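Local coordinates for protein fusolin (Unidentified entomopoxvirus, PDB 4YN2) that crystallises as viral spindles that enhance virulence in insects and probably acts on chitin as a lytic polysaccharide mono-oxygenase, at residues A[197-202]-A[228-233]; A[58-63]-A[104-109]; A[135-140]-A[185-190]. All coordinates share one frame; numbering follows the deposited sequence.

From the N terminus, contact 2 comes first: it closes the loop between helix 51-63 and segment 104-109, which precedes strand 118-121. Contact 3 follows, joining the end of strand 129-138 to segment 185-190, just before strand 191-200, by a disulfide. Contact 1 opens last, at the end of strand 191-200, and closes at the end of strand 220-231. The three loops run in series, neither nesting nor crossing. Contacts 1 and 3 share one antiparallel sheet, where strands 129-138 and 191-200 are neighbours; the centres of the two contacts lie about 23 Å apart, and contact 1 ties this sheet to the second. Contact 2 belongs to the helical part and lies across the chain's centre from contact 1.

Contact 1: A[197-202]-A[228-233]; sequences VPIPIR and INFDYN
The Phe-230 ring is the centre of this contact, with the backbone of 201-202 laid over one of its faces. Ile-201 CA stands 4.1 Å from the ring centroid and 16° off the normal, a CH-pi contact, while Arg-202 N lies over the same face nearer the rim. Ile-199 approaches differently: its CG2 meets Phe-230 CZ at the ring edge, in plane, at 3.9 Å, and also touches Ile-228 CD1 at 3.8 Å. Of the Ile-201 branches, CD1 touches Phe-230 alone, 3.7 Å from CE1, while CG2 sits between the Phe-230 face and the hydroxyl end of Tyr-232, 3.7 Å from Tyr-232 CZ. Arg-202 O lies in the plane of the Tyr-232 ring, 3.6 Å from CE1 at its edge. Phe-230 CG stands anti to its own carbonyl carbon (chi1 -58°), which sends the ring toward segment 197-202. The aliphatic start of Arg-202 runs alongside that ring, its CB 3.7 Å from Phe-230 CE2, before the chain bends at chi2 and leads the guanidinium away to Thr-152 O. Strands 197-200 and 228-231 are 10.1 Å apart at closest approach and cross at -75°, so side chains fill the space between two sheets, as in the beta-sandwich core of this family. Around them, Leu-132 packs on Ile-199 and Val-130 on Ile-201, both from strand 129-138, Ile-151 of strand 145-152 touches Ile-199 and Arg-202, and Leu-122 from a loop meets both aromatic residues.

Contact 2: A[58-63]-A[104-109]; sequences AQYEFQ and GDKSGV
Glu-61 pushes a carboxylate from helix 51-63 into the turn at 106-109, where one oxygen, OE2, faces two successive backbone N-H groups. Both bonds are weak: Gly-108 N lies 2.9 Å from Glu-61 OE2 but with an N-H...O angle of only 118°, and Val-109 N is 3.3 Å from the same oxygen. The side chain gets there fully stretched, CG anti to the backbone N (chi1 170°), and slides past Val-109 in the opposite direction, with Glu-61 CG 3.9 Å from Val-109 CG2. The amides belong to a short 3-10 segment, 107-109, and the carboxylate meets its N-terminal end, though Lys-106 O, another acceptor, crowds Glu-61 OE2 at 3.2 Å. Asp-105 shapes the turn from within: its OD1 accepts from Ser-107 N at 3.0 Å, an Asx turn, and also from Ser-107 OG on the syn side, while its OD2 forms a salt bridge with Lys-43 of helix 31-48. At the other end of the contact, the Tyr-60 ring packs directly on the backbone of Gly-104, whose phi is positive, with Tyr-60 CE1 3.8 Å from Gly-104 CA. Water 1 lies 2.8 Å from Tyr-60 OH and accepts from Lys-106 NZ, which also bonds to Glu-67 O and Phe-103 O. Beyond Glu-61, Val-109 CG2 meets the Phe-62 ring at its edge, and Phe-19 makes an edge-to-face stack with that ring.

Contact 3: A[135-140]-A[185-190]; sequences EFCPTA and SICDAD
The disulfide between Cys-137 and Cys-187 forms the apolar centre, its SG atoms 2.0 Å apart with chi3 at 76°. The two cysteines reach it in the same way, each with SG anti to its backbone N (chi1 -172° for Cys-137 and 170° for Cys-187), and their CA atoms are 5.5 Å apart. Beside the bridge, the Ala-189 methyl continues the apolar strip: its CB lies 4.0 Å from Cys-137 SG and near the Pro-138 ring, facing CD. The same methyl presses close to Pro-138 O. Ser-5 of strand 2-6 and Val-192 of strand 191-200 also pack against the bridge, Ser-5 on both cysteines and Val-192 on Cys-187.

The disulfide thus staples the irregular segment 185-190 onto strand 129-138, an inner strand of the antiparallel four-stranded sheet. This end of the sheet lies close to the metal site: the side chain of Pro-138 is about 8 Å from the zinc ion, and Thr-139 bonds through its backbone to His-1, which with His-142 binds that metal.

Away from the sulfurs the contact turns polar. Glu-135 extends from the strand with CG anti to its backbone N, bringing its carboxylate to Ser-185. Ser-185 OG donates to the syn lone pair of Glu-135 OE2 at 2.6 Å and at the same time accepts from Cys-187 N at 3.2 Å, closing an ST turn. One hydroxyl therefore joins the carboxylate to the backbone that carries the cysteine. The other oxygen, Glu-135 OE1, accepts from water 2 at 2.6 Å and is also hydrogen-bonded to Ser-5 OG. Water 2 in turn accepts from Ile-186 N at 3.0 Å, linking Glu-135 OE1 to the turn.

Contact 1: A[197-202]-A[228-233]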
loop_
_atom_site.group_PDB
_atom_site.type_symbol
_atom_site.label_atom_id
_atom_site.label_comp_id
_atom_site.label_asym_id
_atom_site.label_seq_id
_atom_site.Cartn_x
_atom_site.Cartn_y
_atom_site.Cartn_z
ATOM N N VAL A 197 4.794 -5.808 14.543
ATOM C CA VAL A 197 3.357 -5.606 14.527
ATOM C C VAL A 197 2.676 -6.895 14.094
ATOM O O VAL A 197 3.055 -7.466 13.060
ATOM C CB VAL A 197 2.986 -4.437 13.579
ATOM C CG1 VAL A 197 1.481 -4.165 13.607
ATOM C CG2 VAL A 197 3.757 -3.174 13.960
ATOM N N PRO A 198 1.637 -7.340 14.829
ATOM C CA PRO A 198 0.875 -8.507 14.376
ATOM C C PRO A 198 -0.106 -8.060 13.300
ATOM O O PRO A 198 -1.080 -7.378 13.590
ATOM C CB PRO A 198 0.190 -9.009 15.652
ATOM C CG PRO A 198 0.118 -7.848 16.549
ATOM C CD PRO A 198 1.057 -6.775 16.066
ATOM N N ILE A 199 0.183 -8.407 12.054
ATOM C CA ILE A 199 -0.632 -8.021 10.912
ATOM C C ILE A 199 -1.740 -9.061 10.708
ATOM O O ILE A 199 -1.413 -10.205 10.406
ATOM C CB ILE A 199 0.245 -7.883 9.641
ATOM C CG1 ILE A 199 1.469 -6.946 9.849
ATOM C CG2 ILE A 199 -0.586 -7.421 8.457
ATOM C CD1 ILE A 199 1.176 -5.553 10.197
ATOM N N PRO A 200 -3.040 -8.691 10.779
ATOM C CA PRO A 200 -4.096 -9.673 10.478
ATOM C C PRO A 200 -4.003 -10.138 9.031
ATOM O O PRO A 200 -3.774 -9.314 8.139
ATOM C CB PRO A 200 -5.395 -8.891 10.724
ATOM C CG PRO A 200 -4.999 -7.718 11.553
ATOM C CD PRO A 200 -3.623 -7.372 11.095
ATOM N N ILE A 201 -4.142 -11.453 8.799
ATOM C CA ILE A 201 -4.046 -11.994 7.450
ATOM C C ILE A 201 -5.324 -11.676 6.686
ATOM O O ILE A 201 -6.389 -11.500 7.267
ATOM C CB ILE A 201 -3.747 -13.524 7.440
ATOM C CG1 ILE A 201 -2.558 -13.893 8.336
ATOM C CG2 ILE A 201 -3.483 -14.034 6.030
ATOM C CD1 ILE A 201 -1.373 -13.063 8.235
ATOM N N ARG A 202 -5.170 -11.545 5.379
ATOM C CA ARG A 202 -6.227 -11.296 4.411
ATOM C C ARG A 202 -6.030 -12.234 3.245
ATOM O O ARG A 202 -4.905 -12.642 2.974
ATOM C CB ARG A 202 -6.162 -9.841 3.918
ATOM C CG ARG A 202 -6.242 -8.772 5.010
ATOM C CD ARG A 202 -7.649 -8.653 5.499
ATOM N NE ARG A 202 -7.868 -7.498 6.374
ATOM C CZ ARG A 202 -8.081 -7.536 7.684
ATOM N NH1 ARG A 202 -8.017 -8.683 8.347
ATOM N NH2 ARG A 202 -8.341 -6.417 8.349
ATOM N N ILE A 228 -0.139 -4.138 0.856
ATOM C CA ILE A 228 0.303 -5.488 1.204
ATOM C C ILE A 228 -0.664 -6.548 0.688
ATOM O O ILE A 228 -1.853 -6.289 0.484
ATOM C CB ILE A 228 0.515 -5.651 2.735
ATOM C CG1 ILE A 228 -0.803 -5.481 3.540
ATOM C CG2 ILE A 228 1.592 -4.696 3.229
ATOM C CD1 ILE A 228 -0.748 -6.016 4.957
ATOM N N ASN A 229 -0.130 -7.744 0.463
ATOM C CA ASN A 229 -0.913 -8.912 0.094
ATOM C C ASN A 229 -0.265 -10.124 0.746
ATOM O O ASN A 229 0.865 -10.037 1.227
ATOM C CB ASN A 229 -1.055 -9.082 -1.426
ATOM C CG ASN A 229 -2.304 -9.826 -1.850
ATOM O OD1 ASN A 229 -3.016 -10.432 -1.037
ATOM N ND2 ASN A 229 -2.578 -9.834 -3.141
ATOM N N PHE A 230 -0.998 -11.223 0.810
ATOM C CA PHE A 230 -0.562 -12.443 1.465
ATOM C C PHE A 230 -0.490 -13.597 0.476
ATOM O O PHE A 230 -1.422 -13.800 -0.301
ATOM C CB PHE A 230 -1.538 -12.763 2.588
ATOM C CG PHE A 230 -1.645 -11.640 3.591
ATOM C CD1 PHE A 230 -0.801 -11.589 4.690
ATOM C CD2 PHE A 230 -2.483 -10.560 3.357
ATOM C CE1 PHE A 230 -0.876 -10.532 5.598
ATOM C CE2 PHE A 230 -2.535 -9.491 4.254
ATOM C CZ PHE A 230 -1.741 -9.493 5.369
ATOM N N ASP A 231 0.626 -14.329 0.492
ATOM C CA ASP A 231 0.847 -15.485 -0.371
ATOM C C ASP A 231 0.540 -16.747 0.425
ATOM O O ASP A 231 1.302 -17.110 1.323
ATOM C CB ASP A 231 2.302 -15.511 -0.891
ATOM C CG ASP A 231 2.486 -16.134 -2.263
ATOM O OD1 ASP A 231 1.596 -16.893 -2.694
ATOM O OD2 ASP A 231 3.559 -15.927 -2.869
ATOM N N TYR A 232 -0.608 -17.356 0.160
ATOM C CA TYR A 232 -0.998 -18.599 0.824
ATOM C C TYR A 232 -0.224 -19.775 0.246
ATOM O O TYR A 232 0.210 -19.730 -0.897
ATOM C CB TYR A 232 -2.505 -18.850 0.688
ATOM C CG TYR A 232 -3.291 -18.150 1.764
ATOM C CD1 TYR A 232 -3.500 -16.777 1.716
ATOM C CD2 TYR A 232 -3.722 -18.833 2.890
ATOM C CE1 TYR A 232 -4.171 -16.114 2.739
ATOM C CE2 TYR A 232 -4.388 -18.182 3.920
ATOM C CZ TYR A 232 -4.596 -16.816 3.849
ATOM O OH TYR A 232 -5.307 -16.171 4.834
ATOM N N ASN A 233 -0.061 -20.827 1.042
ATOM C CA ASN A 233 0.595 -22.054 0.593
ATOM C C ASN A 233 -0.408 -22.903 -0.187
ATOM O O ASN A 233 -1.556 -23.013 0.238
ATOM C CB ASN A 233 1.116 -22.837 1.791
ATOM C CG ASN A 233 2.109 -22.056 2.609
ATOM O OD1 ASN A 233 3.237 -21.814 2.177
ATOM N ND2 ASN A 233 1.690 -21.575 3.770
#

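Contact 2: A[58-63]-A[104-109]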
loop_
_atom_site.group_PDB
_atom_site.type_symbol
_atom_site.label_atom_id
_atom_site.label_comp_id
_atom_site.label_asym_id
_atom_site.label_seq_id
_atom_site.Cartn_x
_atom_site.Cartn_y
_atom_site.Cartn_z
ATOM N N ALA A 58 2.983 17.791 -9.965
ATOM C CA ALA A 58 3.109 16.337 -10.124
ATOM C C ALA A 58 4.460 15.834 -9.586
ATOM O O ALA A 58 4.509 14.812 -8.905
ATOM C CB ALA A 58 2.947 15.967 -11.589
ATOM N N GLN A 59 5.547 16.571 -9.850
ATOM C CA GLN A 59 6.866 16.203 -9.335
ATOM C C GLN A 59 6.933 16.325 -7.812
ATOM O O GLN A 59 7.504 15.456 -7.151
ATOM C CB GLN A 59 7.949 17.080 -9.956
ATOM C CG GLN A 59 8.260 16.727 -11.396
ATOM C CD GLN A 59 9.260 17.689 -11.992
ATOM O OE1 GLN A 59 9.527 18.774 -11.468
ATOM N NE2 GLN A 59 9.884 17.287 -13.068
ATOM N N TYR A 60 6.332 17.391 -7.261
ATOM C CA TYR A 60 6.302 17.663 -5.822
ATOM C C TYR A 60 5.679 16.493 -5.067
ATOM O O TYR A 60 6.146 16.137 -3.992
ATOM C CB TYR A 60 5.524 18.969 -5.569
ATOM C CG TYR A 60 5.403 19.382 -4.127
ATOM C CD1 TYR A 60 4.368 18.905 -3.332
ATOM C CD2 TYR A 60 6.284 20.299 -3.568
ATOM C CE1 TYR A 60 4.235 19.305 -2.011
ATOM C CE2 TYR A 60 6.139 20.735 -2.257
ATOM C CZ TYR A 60 5.095 20.256 -1.487
ATOM O OH TYR A 60 4.997 20.640 -0.172
ATOM N N GLU A 61 4.629 15.883 -5.649
ATOM C CA GLU A 61 3.935 14.747 -5.058
ATOM C C GLU A 61 4.905 13.600 -4.748
ATOM O O GLU A 61 4.808 12.995 -3.675
ATOM C CB GLU A 61 2.816 14.290 -6.013
ATOM C CG GLU A 61 2.148 12.982 -5.669
ATOM C CD GLU A 61 0.948 12.735 -6.553
ATOM O OE1 GLU A 61 1.112 12.657 -7.792
ATOM O OE2 GLU A 61 -0.168 12.648 -6.005
ATOM N N PHE A 62 5.872 13.329 -5.644
ATOM C CA PHE A 62 6.842 12.269 -5.394
ATOM C C PHE A 62 8.123 12.764 -4.749
ATOM O O PHE A 62 8.720 11.989 -4.013
ATOM C CB PHE A 62 7.158 11.513 -6.673
ATOM C CG PHE A 62 5.992 10.780 -7.305
ATOM C CD1 PHE A 62 4.859 10.447 -6.560
ATOM C CD2 PHE A 62 6.086 10.281 -8.595
ATOM C CE1 PHE A 62 3.784 9.787 -7.155
ATOM C CE2 PHE A 62 5.018 9.596 -9.178
ATOM C CZ PHE A 62 3.865 9.383 -8.462
ATOM N N GLN A 63 8.530 14.024 -4.959
ATOM C CA GLN A 63 9.732 14.557 -4.319
ATOM C C GLN A 63 9.537 14.620 -2.809
ATOM O O GLN A 63 10.473 14.360 -2.065
ATOM C CB GLN A 63 10.082 15.959 -4.863
ATOM C CG GLN A 63 11.317 16.598 -4.181
ATOM C CD GLN A 63 11.576 18.020 -4.584
ATOM O OE1 GLN A 63 10.945 18.562 -5.485
ATOM N NE2 GLN A 63 12.482 18.675 -3.869
ATOM N N GLY A 104 1.004 20.821 -0.490
ATOM C CA GLY A 104 0.669 20.636 -1.888
ATOM C C GLY A 104 -0.436 19.649 -2.172
ATOM O O GLY A 104 -1.385 19.503 -1.389
ATOM N N ASP A 105 -0.314 18.997 -3.324
ATOM C CA ASP A 105 -1.274 18.033 -3.814
ATOM C C ASP A 105 -0.621 16.674 -4.003
ATOM O O ASP A 105 0.114 16.454 -4.970
ATOM C CB ASP A 105 -1.868 18.529 -5.135
ATOM C CG ASP A 105 -3.090 17.762 -5.593
ATOM O OD1 ASP A 105 -3.386 16.687 -4.995
ATOM O OD2 ASP A 105 -3.772 18.238 -6.528
ATOM N N LYS A 106 -0.936 15.743 -3.089
ATOM C CA LYS A 106 -0.470 14.370 -3.162
ATOM C C LYS A 106 -1.677 13.440 -3.385
ATOM O O LYS A 106 -1.575 12.240 -3.157
ATOM C CB LYS A 106 0.287 14.011 -1.890
ATOM C CG LYS A 106 1.538 14.863 -1.664
ATOM C CD LYS A 106 1.841 14.999 -0.211
ATOM C CE LYS A 106 3.081 15.825 0.033
ATOM N NZ LYS A 106 2.992 16.618 1.279
ATOM N N SER A 107 -2.819 13.988 -3.851
ATOM C CA SER A 107 -4.062 13.223 -3.994
ATOM C C SER A 107 -4.006 12.171 -5.102
ATOM O O SER A 107 -4.825 11.262 -5.092
ATOM C CB SER A 107 -5.254 14.149 -4.223
ATOM O OG SER A 107 -5.100 14.870 -5.434
ATOM N N GLY A 108 -3.035 12.249 -6.007
ATOM C CA GLY A 108 -2.854 11.215 -7.016
ATOM C C GLY A 108 -2.512 9.876 -6.392
ATOM O O GLY A 108 -2.915 8.824 -6.888
ATOM N N VAL A 109 -1.808 9.908 -5.260
ATOM C CA VAL A 109 -1.412 8.695 -4.543
ATOM C C VAL A 109 -2.621 8.069 -3.814
ATOM O O VAL A 109 -2.550 6.905 -3.421
ATOM C CB VAL A 109 -0.225 9.026 -3.585
ATOM C CG1 VAL A 109 0.130 7.860 -2.680
ATOM C CG2 VAL A 109 0.994 9.442 -4.398
HETATM O O HOH W 1 5.080 18.413 1.494
#

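Contact 3: A[135-140]-A[185-190]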
loop_
_atom_site.group_PDB
_atom_site.type_symbol
_atom_site.label_atom_id
_atom_site.label_comp_id
_atom_site.label_asym_id
_atom_site.label_seq_id
_atom_site.Cartn_x
_atom_site.Cartn_y
_atom_site.Cartn_z
ATOM N N GLU A 135 9.550 -1.392 9.279
ATOM C CA GLU A 135 10.699 -0.480 9.325
ATOM C C GLU A 135 10.262 0.886 8.824
ATOM O O GLU A 135 9.881 1.006 7.659
ATOM C CB GLU A 135 11.859 -1.031 8.479
ATOM C CG GLU A 135 13.142 -0.211 8.526
ATOM C CD GLU A 135 14.127 -0.530 7.415
ATOM O OE1 GLU A 135 13.708 -0.553 6.237
ATOM O OE2 GLU A 135 15.326 -0.723 7.717
ATOM N N PHE A 136 10.276 1.905 9.701
ATOM C CA PHE A 136 10.005 3.283 9.311
ATOM C C PHE A 136 11.367 3.943 9.165
ATOM O O PHE A 136 12.235 3.790 10.042
ATOM C CB PHE A 136 9.087 4.022 10.292
ATOM C CG PHE A 136 8.638 5.371 9.788
ATOM C CD1 PHE A 136 9.447 6.491 9.934
ATOM C CD2 PHE A 136 7.408 5.523 9.158
ATOM C CE1 PHE A 136 9.034 7.737 9.456
ATOM C CE2 PHE A 136 7.003 6.769 8.671
ATOM C CZ PHE A 136 7.812 7.870 8.836
ATOM N N CYS A 137 11.569 4.605 8.029
ATOM C CA CYS A 137 12.817 5.241 7.642
ATOM C C CYS A 137 12.752 6.716 7.972
ATOM O O CYS A 137 12.144 7.466 7.211
ATOM C CB CYS A 137 13.076 5.009 6.156
ATOM S SG CYS A 137 14.708 5.542 5.594
ATOM N N PRO A 138 13.326 7.157 9.110
ATOM C CA PRO A 138 13.235 8.566 9.465
ATOM C C PRO A 138 14.342 9.381 8.818
ATOM O O PRO A 138 15.486 8.979 8.854
ATOM C CB PRO A 138 13.393 8.538 10.987
ATOM C CG PRO A 138 14.328 7.413 11.237
ATOM C CD PRO A 138 14.102 6.410 10.124
ATOM N N THR A 139 14.016 10.533 8.271
ATOM C CA THR A 139 15.032 11.400 7.695
ATOM C C THR A 139 15.474 12.399 8.819
ATOM O O THR A 139 16.542 12.995 8.717
ATOM C CB THR A 139 14.517 11.973 6.386
ATOM O OG1 THR A 139 13.340 12.724 6.617
ATOM C CG2 THR A 139 14.199 10.852 5.377
ATOM N N ALA A 140 14.696 12.491 9.916
ATOM C CA ALA A 140 15.011 13.269 11.120
ATOM C C ALA A 140 14.510 12.508 12.356
ATOM O O ALA A 140 13.480 11.840 12.282
ATOM C CB ALA A 140 14.364 14.638 11.050
ATOM N N SER A 185 18.640 -3.450 4.117
ATOM C CA SER A 185 17.604 -2.441 4.278
ATOM C C SER A 185 17.637 -1.455 3.118
ATOM O O SER A 185 18.715 -1.011 2.732
ATOM C CB SER A 185 17.802 -1.691 5.592
ATOM O OG SER A 185 16.891 -0.612 5.696
ATOM N N ILE A 186 16.468 -1.102 2.575
ATOM C CA ILE A 186 16.384 -0.120 1.490
ATOM C C ILE A 186 16.232 1.307 2.065
ATOM O O ILE A 186 16.113 2.244 1.290
ATOM C CB ILE A 186 15.269 -0.457 0.466
ATOM C CG1 ILE A 186 13.855 -0.459 1.098
ATOM C CG2 ILE A 186 15.574 -1.793 -0.227
ATOM C CD1 ILE A 186 12.776 -0.102 0.106
ATOM N N CYS A 187 16.193 1.472 3.411
ATOM C CA CYS A 187 16.119 2.787 4.055
ATOM C C CYS A 187 17.463 3.472 3.863
ATOM O O CYS A 187 18.487 2.834 4.083
ATOM C CB CYS A 187 15.767 2.649 5.538
ATOM S SG CYS A 187 15.928 4.180 6.496
ATOM N N ASP A 188 17.469 4.750 3.463
ATOM C CA ASP A 188 18.721 5.490 3.248
ATOM C C ASP A 188 19.197 6.214 4.534
ATOM O O ASP A 188 20.280 6.794 4.518
ATOM C CB ASP A 188 18.619 6.474 2.056
ATOM C CG ASP A 188 17.421 7.410 2.021
ATOM O OD1 ASP A 188 16.758 7.572 3.070
ATOM O OD2 ASP A 188 17.136 7.965 0.938
ATOM N N ALA A 189 18.439 6.131 5.652
ATOM C CA ALA A 189 18.848 6.737 6.926
ATOM C C ALA A 189 19.830 5.825 7.644
ATOM O O ALA A 189 20.009 4.676 7.251
ATOM C CB ALA A 189 17.639 6.999 7.807
ATOM N N ASP A 190 20.444 6.323 8.719
ATOM C CA ASP A 190 21.452 5.574 9.461
ATOM C C ASP A 190 20.820 4.748 10.599
ATOM O O ASP A 190 21.296 3.654 10.883
ATOM C CB ASP A 190 22.517 6.551 9.962
ATOM C CG ASP A 190 23.133 7.306 8.787
ATOM O OD1 ASP A 190 23.900 6.681 8.015
ATOM O OD2 ASP A 190 22.736 8.469 8.553
HETATM O O HOH W 2 14.031 -2.034 4.107
#